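Local coordinates for RimK domain protein ATP-grasp (Sphaerobacter thermophilus, PDB 5I47) that probably binds ATP and metal ions as an ATP-grasp enzyme and may ligate glutamate to a protein substrate, as RimK-type ligases do, at residues Val67-Leu72 with Asn81-Ala86; Val130-Thr135 with Val247-Ala252; Val184-Ser189 with Ala268-Asp273; Glu224-Arg229 with Gly233-Glu238. All blocks are in the same frame, centred on the assembly; numbering follows the deposited sequence.

Overall arrangement
Interaction 1 comes first along the chain, in the LysX-type preATP-grasp domain; the other three belong to the RimK-like ATP-grasp domain. There interaction 4 lies, in sequence, between the two segments of interaction 3 and also between those of interaction 2, and the segments of 2 and 3 alternate. All three reach the antiparallel sheet with strands 180-187, 235-241 and 246-253. Interaction 4 puts helix 216-230 on one face, interaction 3 helix 267-275 on the other, centres about 11 Å apart. Interaction 2, centred about 15 Å from interaction 4, spans to the second sheet through strand 129-133. Interactions 1 and 4 are centred about 17 Å apart, yet N81 hydrogen-bonds T234, so the domains meet there.

Interaction 1: Val67-Leu72 with Asn81-Ala86; sequences VLAALL and NRAATA
A83 drops its methyl onto the backbone of A70 and A69, and this alanine-to-alanine seat is the tight part of the contact. The CB of A83 is 3.7 Å from the CB of A70 and sits equally near that residue's N and CA. A69, the residue before, sets its CB 3.8 Å from the CA of A83 and touches the carbonyl O of N81 at about the same range. With methyls as the largest groups at the crossing, the CA atoms of A69 and A83 come to 4.9 Å. Helix 63-74 is the connecting helix of a beta-alpha-beta crossover between the parallel strands 54-57 and 79-80 of the Rossmann-like preATP-grasp domain, and helix 83-90 starts just past the second strand, with R82 at its N-cap. A69 is buried, closed in by V79 as well, whereas the A70-A83 methyl pair, though close, is partly exposed. Packing is looser at A86, whose CB stops 4.7 Å from the CB of A69. Other surfaces of helix 63-74 meet the second subunit, L68 on its F113 and L71 on its V111. N81 turns its amide away from the alanines, and its OD1 accepts a hydrogen bond from the backbone N of T234.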
# COMPACT_ATOMS: atom_id res chain seq x y z
N VAL B 67 -2.36 8.07 1.67
CA VAL B 67 -1.64 8.89 0.68
C VAL B 67 -2.06 10.35 0.80
O VAL B 67 -1.23 11.26 0.71
CB VAL B 67 -1.87 8.34 -0.74
CG1 VAL B 67 -1.50 9.38 -1.78
CG2 VAL B 67 -1.08 7.06 -0.96
N LEU B 68 -3.36 10.59 1.00
CA LEU B 68 -3.86 11.96 1.11
C LEU B 68 -3.36 12.63 2.38
O LEU B 68 -3.00 13.81 2.37
CB LEU B 68 -5.38 11.96 1.05
CG LEU B 68 -6.08 13.31 1.28
CD1 LEU B 68 -5.66 14.32 0.22
CD2 LEU B 68 -7.59 13.14 1.30
N ALA B 69 -3.35 11.89 3.50
CA ALA B 69 -2.85 12.45 4.75
C ALA B 69 -1.37 12.77 4.67
O ALA B 69 -0.90 13.75 5.26
CB ALA B 69 -3.12 11.48 5.90
N ALA B 70 -0.60 11.96 3.93
CA ALA B 70 0.83 12.20 3.83
C ALA B 70 1.12 13.39 2.93
O ALA B 70 2.02 14.19 3.21
CB ALA B 70 1.55 10.95 3.31
N LEU B 71 0.38 13.52 1.83
CA LEU B 71 0.56 14.66 0.93
C LEU B 71 0.21 15.96 1.63
O LEU B 71 1.00 16.92 1.62
CB LEU B 71 -0.30 14.48 -0.32
CG LEU B 71 0.29 13.62 -1.43
CD1 LEU B 71 -0.79 13.17 -2.39
CD2 LEU B 71 1.38 14.40 -2.16
N LEU B 72 -0.97 16.02 2.25
CA LEU B 72 -1.37 17.24 2.94
C LEU B 72 -0.38 17.60 4.04
O LEU B 72 0.01 18.77 4.16
CB LEU B 72 -2.79 17.08 3.50
CG LEU B 72 -3.90 16.94 2.45
CD1 LEU B 72 -5.24 16.64 3.09
CD2 LEU B 72 -3.98 18.20 1.60
N ASN B 81 -6.56 11.28 10.94
CA ASN B 81 -5.38 10.70 11.55
C ASN B 81 -4.10 11.00 10.77
O ASN B 81 -4.13 11.14 9.54
CB ASN B 81 -5.55 9.19 11.70
CG ASN B 81 -6.61 8.82 12.71
OD1 ASN B 81 -6.40 8.97 13.92
ND2 ASN B 81 -7.75 8.33 12.24
N ARG B 82 -2.99 11.09 11.49
CA ARG B 82 -1.69 11.28 10.86
C ARG B 82 -1.42 10.14 9.88
O ARG B 82 -1.94 9.03 10.02
CB ARG B 82 -0.58 11.35 11.91
CG ARG B 82 -0.22 10.02 12.53
CD ARG B 82 0.79 10.20 13.66
NE ARG B 82 0.20 10.94 14.77
CZ ARG B 82 -0.48 10.38 15.77
NH1 ARG B 82 -0.98 11.14 16.74
NH2 ARG B 82 -0.65 9.07 15.80
N ALA B 83 -0.59 10.44 8.86
CA ALA B 83 -0.40 9.51 7.75
C ALA B 83 -0.02 8.12 8.24
O ALA B 83 -0.60 7.11 7.80
CB ALA B 83 0.66 10.05 6.79
N ALA B 84 0.94 8.04 9.16
CA ALA B 84 1.43 6.74 9.62
C ALA B 84 0.33 5.93 10.29
O ALA B 84 0.24 4.71 10.10
CB ALA B 84 2.61 6.93 10.57
N THR B 85 -0.51 6.59 11.10
CA THR B 85 -1.64 5.89 11.71
C THR B 85 -2.67 5.51 10.66
O THR B 85 -3.19 4.38 10.67
CB THR B 85 -2.26 6.77 12.80
OG1 THR B 85 -1.29 6.99 13.83
CG2 THR B 85 -3.48 6.10 13.39
N ALA B 86 -2.98 6.42 9.74
CA ALA B 86 -3.88 6.10 8.64
C ALA B 86 -3.38 4.91 7.84
O ALA B 86 -4.18 4.12 7.33
CB ALA B 86 -4.07 7.31 7.74

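Interaction 2: Val130-Thr135 with Val247-Ala252; sequences VLKSLT and VVVGVA
K132 and V249 meet across the gap between the two antiparallel sheets of the ATP-grasp fold, the architecture in which nucleotide is held between two halves. The contact is narrow, with the nearest CA atoms, those of K132 and G250, 10.6 Å apart; one long side chain does the spanning. K132 leaves strand 129-133 with CG anti to its carbonyl carbon (chi1 -60°), and every torsion beyond is extended, so NZ ends 6.4 Å from the CA of K132. It crosses V249 at about a right angle. The ammonium comes within 3.5 Å of V249 CG1, the branch set anti to the valine's backbone N (chi1 -171°); CG2 is turned elsewhere, 5.9 Å from the same NZ. The carbonyl O of V249 is 3.1 Å from NZ, but the angle is too poor for a hydrogen bond. What does grip the ammonium is Q170 on the neighbouring strand 167-171, whose OE1 accepts a hydrogen bond from it, while R92 packs against the lysine. V249 and G250 together face E238 as a classic beta bulge in strand 246-253. A residue further on from the lysine, the hydroxyl OG of S133 donates to the carbonyl O of T135 over 2.8 Å, from a position tilted 35° out of that carbonyl's plane.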
# COMPACT_ATOMS: atom_id res chain seq x y z
N VAL B 130 -11.40 -16.38 8.26
CA VAL B 130 -11.82 -15.23 7.46
C VAL B 130 -10.69 -14.86 6.51
O VAL B 130 -9.51 -14.94 6.86
CB VAL B 130 -12.21 -14.02 8.34
CG1 VAL B 130 -13.51 -14.28 9.05
CG2 VAL B 130 -11.11 -13.71 9.34
N LEU B 131 -11.06 -14.48 5.29
CA LEU B 131 -10.12 -13.98 4.30
C LEU B 131 -10.16 -12.46 4.31
O LEU B 131 -11.22 -11.86 4.16
CB LEU B 131 -10.44 -14.49 2.90
CG LEU B 131 -10.42 -16.00 2.63
CD1 LEU B 131 -10.54 -16.25 1.14
CD2 LEU B 131 -9.17 -16.64 3.18
N LYS B 132 -8.99 -11.84 4.48
CA LYS B 132 -8.87 -10.39 4.52
C LYS B 132 -7.78 -9.98 3.54
O LYS B 132 -6.64 -10.46 3.64
CB LYS B 132 -8.53 -9.89 5.93
CG LYS B 132 -9.55 -10.23 7.00
CD LYS B 132 -9.10 -9.69 8.36
CE LYS B 132 -10.16 -9.91 9.44
NZ LYS B 132 -9.73 -9.31 10.73
N SER B 133 -8.12 -9.10 2.61
CA SER B 133 -7.09 -8.50 1.77
C SER B 133 -6.09 -7.73 2.63
O SER B 133 -6.44 -7.20 3.69
CB SER B 133 -7.73 -7.56 0.74
OG SER B 133 -8.69 -6.72 1.35
N LEU B 134 -4.84 -7.69 2.18
CA LEU B 134 -3.79 -7.02 2.95
C LEU B 134 -4.12 -5.55 3.17
O LEU B 134 -3.71 -4.97 4.19
CB LEU B 134 -2.44 -7.16 2.26
CG LEU B 134 -1.93 -8.55 1.89
CD1 LEU B 134 -0.46 -8.51 1.52
CD2 LEU B 134 -2.17 -9.53 3.02
N THR B 135 -4.84 -4.94 2.24
CA THR B 135 -5.25 -3.55 2.32
C THR B 135 -6.77 -3.48 2.38
O THR B 135 -7.45 -4.20 1.64
CB THR B 135 -4.72 -2.75 1.12
OG1 THR B 135 -3.31 -2.54 1.28
CG2 THR B 135 -5.43 -1.41 0.99
N VAL B 247 -9.00 -10.20 22.34
CA VAL B 247 -8.22 -10.38 21.12
C VAL B 247 -8.59 -9.28 20.14
O VAL B 247 -9.77 -9.07 19.85
CB VAL B 247 -8.45 -11.77 20.49
N VAL B 248 -7.58 -8.56 19.64
CA VAL B 248 -7.81 -7.46 18.71
C VAL B 248 -7.96 -8.01 17.30
O VAL B 248 -7.08 -8.72 16.80
CB VAL B 248 -6.67 -6.44 18.78
CG1 VAL B 248 -6.84 -5.41 17.68
CG2 VAL B 248 -6.64 -5.76 20.14
N VAL B 249 -9.08 -7.68 16.65
CA VAL B 249 -9.38 -8.21 15.32
C VAL B 249 -9.09 -7.18 14.24
O VAL B 249 -8.72 -7.54 13.11
CB VAL B 249 -10.84 -8.69 15.25
CG1 VAL B 249 -11.09 -9.43 13.96
CG2 VAL B 249 -11.16 -9.58 16.44
N GLY B 250 -9.25 -5.89 14.55
CA GLY B 250 -8.96 -4.85 13.58
C GLY B 250 -9.08 -3.48 14.21
O GLY B 250 -9.51 -3.33 15.36
N VAL B 251 -8.67 -2.47 13.45
CA VAL B 251 -8.79 -1.07 13.84
C VAL B 251 -9.26 -0.28 12.63
O VAL B 251 -8.81 -0.53 11.51
CB VAL B 251 -7.47 -0.49 14.39
CG1 VAL B 251 -7.72 0.82 15.11
CG2 VAL B 251 -6.77 -1.48 15.33
N ALA B 252 -10.18 0.66 12.85
CA ALA B 252 -10.75 1.45 11.77
C ALA B 252 -10.83 2.91 12.19
O ALA B 252 -10.67 3.24 13.37
CB ALA B 252 -12.13 0.95 11.36

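Interaction 3: Val184-Ser189 with Ala268-Asp273; sequences VVAGRS and AGMIAD
A186 turns its methyl toward helix 267-275 and finds two side chains there, M270 and I271. M270, present as selenomethionine, lies over the end of the strand: its CB is 3.6 Å from the carbonyl O of A186, and its terminal CE is 3.8 Å from that same oxygen. Both ends of the chain can reach one atom because the side chain folds back on itself; after an extended second torsion the chain bends at SE (chi3 62°), which returns CE to the alanine. There CE is 4.1 Å from the CB of A186 and equally distant from the carbonyl O of S189. I271 comes from the next position on the helix and offers CG1, the branch anti to its carbonyl carbon, at 4.1 Å from the CB of A186. Across this contact the methyl thus meets CE of M270 and CG1 of I271; A191 and V267 also touch A186. The strand belongs to a beta hairpin, 180-187 running into 190-196 through R188 and S189, and the backbone N of A186 bonds to the O of S189 over 3.3 Å at its closed end. G187 takes backbone angles that would jam a CB against the carbonyl before it, a position that calls for glycine. V185 points away from helix 267-275 and packs under helix 216-230 on the opposite sheet face. On its far side helix 267-275 rests on helix 16-27, where A272 touches A24, and D273 forms a salt bridge with R28.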
# COMPACT_ATOMS: atom_id res chain seq x y z
N VAL B 184 -13.54 2.85 21.56
CA VAL B 184 -13.55 4.13 20.86
C VAL B 184 -12.46 5.02 21.44
O VAL B 184 -12.51 5.41 22.61
CB VAL B 184 -14.92 4.81 20.97
CG1 VAL B 184 -14.87 6.21 20.38
CG2 VAL B 184 -15.99 3.98 20.29
N VAL B 185 -11.47 5.35 20.61
CA VAL B 185 -10.40 6.27 20.98
C VAL B 185 -10.66 7.58 20.26
O VAL B 185 -10.58 7.65 19.02
CB VAL B 185 -9.02 5.70 20.64
CG1 VAL B 185 -7.92 6.67 21.06
CG2 VAL B 185 -8.84 4.34 21.31
N ALA B 186 -10.97 8.63 21.02
CA ALA B 186 -11.29 9.94 20.47
C ALA B 186 -10.14 10.90 20.75
O ALA B 186 -10.25 11.85 21.53
CB ALA B 186 -12.61 10.46 21.05
N GLY B 187 -9.01 10.63 20.09
CA GLY B 187 -7.83 11.45 20.26
C GLY B 187 -6.85 10.86 21.25
O GLY B 187 -6.09 9.94 20.92
N ARG B 188 -6.88 11.36 22.48
CA ARG B 188 -5.86 11.07 23.47
C ARG B 188 -6.25 9.98 24.46
O ARG B 188 -5.37 9.37 25.07
CB ARG B 188 -5.52 12.35 24.24
CG ARG B 188 -4.16 12.37 24.89
CD ARG B 188 -3.80 13.80 25.27
NE ARG B 188 -3.67 14.66 24.09
CZ ARG B 188 -2.56 14.78 23.38
NH1 ARG B 188 -2.52 15.57 22.32
NH2 ARG B 188 -1.47 14.09 23.72
N SER B 189 -7.55 9.71 24.62
CA SER B 189 -8.01 8.78 25.64
C SER B 189 -9.17 7.94 25.10
O SER B 189 -9.75 8.24 24.06
CB SER B 189 -8.46 9.52 26.91
OG SER B 189 -7.47 10.43 27.35
N ALA B 268 -17.33 14.52 19.97
CA ALA B 268 -16.93 15.56 19.02
C ALA B 268 -16.05 16.61 19.69
O ALA B 268 -15.12 17.14 19.06
CB ALA B 268 -18.18 16.22 18.42
N GLY B 269 -16.31 16.92 20.96
CA GLY B 269 -15.48 17.88 21.66
C GLY B 269 -14.06 17.38 21.85
O GLY B 269 -13.10 18.13 21.64
N MSE B 270 -13.90 16.12 22.23
CA MSE B 270 -12.59 15.52 22.41
C MSE B 270 -11.80 15.51 21.11
O MSE B 270 -10.59 15.77 21.10
CB MSE B 270 -12.73 14.10 22.94
CG MSE B 270 -13.48 14.01 24.25
SE MSE B 270 -13.83 12.17 24.76
CE MSE B 270 -11.98 11.55 24.93
N ILE B 271 -12.49 15.20 20.01
CA ILE B 271 -11.84 15.18 18.70
C ILE B 271 -11.40 16.58 18.31
O ILE B 271 -10.27 16.79 17.84
CB ILE B 271 -12.78 14.57 17.65
CG1 ILE B 271 -13.03 13.09 17.95
CG2 ILE B 271 -12.22 14.74 16.25
CD1 ILE B 271 -13.81 12.37 16.90
N ALA B 272 -12.27 17.58 18.51
CA ALA B 272 -11.89 18.96 18.21
C ALA B 272 -10.72 19.42 19.06
O ALA B 272 -9.88 20.19 18.60
CB ALA B 272 -13.09 19.88 18.41
N ASP B 273 -10.65 18.96 20.32
CA ASP B 273 -9.50 19.27 21.16
C ASP B 273 -8.24 18.59 20.63
O ASP B 273 -7.17 19.20 20.59
CB ASP B 273 -9.77 18.85 22.60
CG ASP B 273 -10.74 19.78 23.32
OD1 ASP B 273 -10.81 20.97 22.94
OD2 ASP B 273 -11.42 19.31 24.26

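Interaction 4: Glu224-Arg229 with Gly233-Glu238; sequences ERIIER and GTYAVE
I226 points its CB from helix 216-230 toward strand 235-241, and its two branches part to meet different residues. CG2 approaches Y235 obliquely, 3.8 Å from the phenol OH and 4.1 Å from ring atom CE1. The other branch leaves CB with CG1 anti to the carbonyl carbon (chi1 -69°) and runs on extended to CD1. That methyl meets V237 tip to tip: CG1 of the valine is 3.7 Å from CD1 and CG2 is 4.0 Å from it. V237 CG2 also lies at the edge of the Y235 ring, in its plane, so I226, V237 and Y235 all touch one another. The phenol end reaches further along the helix, its OH 3.7 Å from the CA of I227, and is fixed by a hydrogen bond to the carbonyl O of G231. An alanine in place of I226 would probably open a gap between the helix and the V237-Y235 pair, since CG2 and CD1 are gone. V248 and I104 also pack against I226. The axes of helix segment 224-229 and strand segment 235-238 approach to 10.9 Å at 126°: a helix packed on one face of an antiparallel sheet, the alpha+beta layering of the ATP-grasp fold.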
# COMPACT_ATOMS: atom_id res chain seq x y z
N GLU B 224 -5.57 1.37 26.69
CA GLU B 224 -4.48 2.26 27.08
C GLU B 224 -3.15 1.77 26.53
O GLU B 224 -2.29 2.60 26.18
CB GLU B 224 -4.45 2.39 28.60
CG GLU B 224 -5.60 3.22 29.14
CD GLU B 224 -5.64 3.29 30.65
OE1 GLU B 224 -4.84 2.58 31.31
OE2 GLU B 224 -6.47 4.06 31.19
N ARG B 225 -2.95 0.46 26.45
CA ARG B 225 -1.75 -0.05 25.79
C ARG B 225 -1.78 0.24 24.30
O ARG B 225 -0.74 0.58 23.71
CB ARG B 225 -1.61 -1.55 26.03
CG ARG B 225 -1.36 -1.94 27.47
CD ARG B 225 -0.96 -3.40 27.52
NE ARG B 225 0.23 -3.65 26.72
CZ ARG B 225 0.53 -4.84 26.19
NH1 ARG B 225 -0.28 -5.87 26.37
NH2 ARG B 225 1.64 -4.98 25.47
N ILE B 226 -2.95 0.10 23.67
CA ILE B 226 -3.07 0.36 22.24
C ILE B 226 -2.73 1.82 21.94
O ILE B 226 -1.98 2.11 21.00
CB ILE B 226 -4.47 -0.01 21.75
CG1 ILE B 226 -4.65 -1.53 21.79
CG2 ILE B 226 -4.72 0.54 20.36
CD1 ILE B 226 -6.05 -2.00 21.44
N ILE B 227 -3.25 2.75 22.74
CA ILE B 227 -2.92 4.16 22.54
C ILE B 227 -1.42 4.38 22.75
O ILE B 227 -0.78 5.13 22.00
CB ILE B 227 -3.76 5.03 23.48
CG1 ILE B 227 -5.25 4.89 23.15
CG2 ILE B 227 -3.35 6.49 23.39
CD1 ILE B 227 -6.15 5.59 24.13
N GLU B 228 -0.83 3.72 23.75
CA GLU B 228 0.58 3.93 24.06
C GLU B 228 1.48 3.44 22.93
O GLU B 228 2.48 4.10 22.61
CB GLU B 228 0.94 3.20 25.36
CG GLU B 228 0.79 4.04 26.62
CD GLU B 228 1.77 5.19 26.67
OE1 GLU B 228 1.33 6.35 26.47
OE2 GLU B 228 2.98 4.94 26.89
N ARG B 229 1.15 2.30 22.33
CA ARG B 229 2.00 1.67 21.32
C ARG B 229 1.62 2.03 19.89
O ARG B 229 2.50 2.31 19.07
CB ARG B 229 1.96 0.15 21.49
CG ARG B 229 2.49 -0.33 22.83
CD ARG B 229 3.98 -0.04 22.98
NE ARG B 229 4.44 -0.27 24.35
CZ ARG B 229 4.65 0.69 25.24
NH1 ARG B 229 4.46 1.96 24.90
NH2 ARG B 229 5.05 0.39 26.47
N GLY B 233 -5.13 9.12 18.27
CA GLY B 233 -5.88 9.37 17.06
C GLY B 233 -7.36 9.17 17.29
O GLY B 233 -7.82 8.95 18.42
N THR B 234 -8.11 9.26 16.20
CA THR B 234 -9.56 9.05 16.21
C THR B 234 -9.82 7.72 15.50
O THR B 234 -9.85 7.66 14.27
CB THR B 234 -10.29 10.21 15.54
OG1 THR B 234 -9.68 10.49 14.28
CG2 THR B 234 -10.21 11.45 16.41
N TYR B 235 -10.00 6.65 16.28
CA TYR B 235 -10.17 5.33 15.71
C TYR B 235 -10.95 4.44 16.67
O TYR B 235 -11.19 4.80 17.82
CB TYR B 235 -8.82 4.69 15.34
CG TYR B 235 -7.79 4.58 16.45
CD1 TYR B 235 -7.83 3.52 17.36
CD2 TYR B 235 -6.75 5.50 16.56
CE1 TYR B 235 -6.87 3.40 18.36
CE2 TYR B 235 -5.79 5.38 17.56
CZ TYR B 235 -5.86 4.34 18.46
OH TYR B 235 -4.90 4.22 19.45
N ALA B 236 -11.33 3.26 16.17
CA ALA B 236 -12.11 2.29 16.93
C ALA B 236 -11.49 0.91 16.78
O ALA B 236 -11.32 0.43 15.66
CB ALA B 236 -13.56 2.28 16.45
N VAL B 237 -11.17 0.28 17.90
CA VAL B 237 -10.55 -1.04 17.92
C VAL B 237 -11.64 -2.10 18.06
O VAL B 237 -12.37 -2.12 19.07
CB VAL B 237 -9.52 -1.17 19.05
CG1 VAL B 237 -8.73 -2.46 18.92
CG2 VAL B 237 -8.59 0.04 19.07
N GLU B 238 -11.77 -2.98 17.07
CA GLU B 238 -12.70 -4.10 17.16
C GLU B 238 -12.05 -5.21 17.98
O GLU B 238 -10.97 -5.69 17.64
CB GLU B 238 -13.08 -4.60 15.77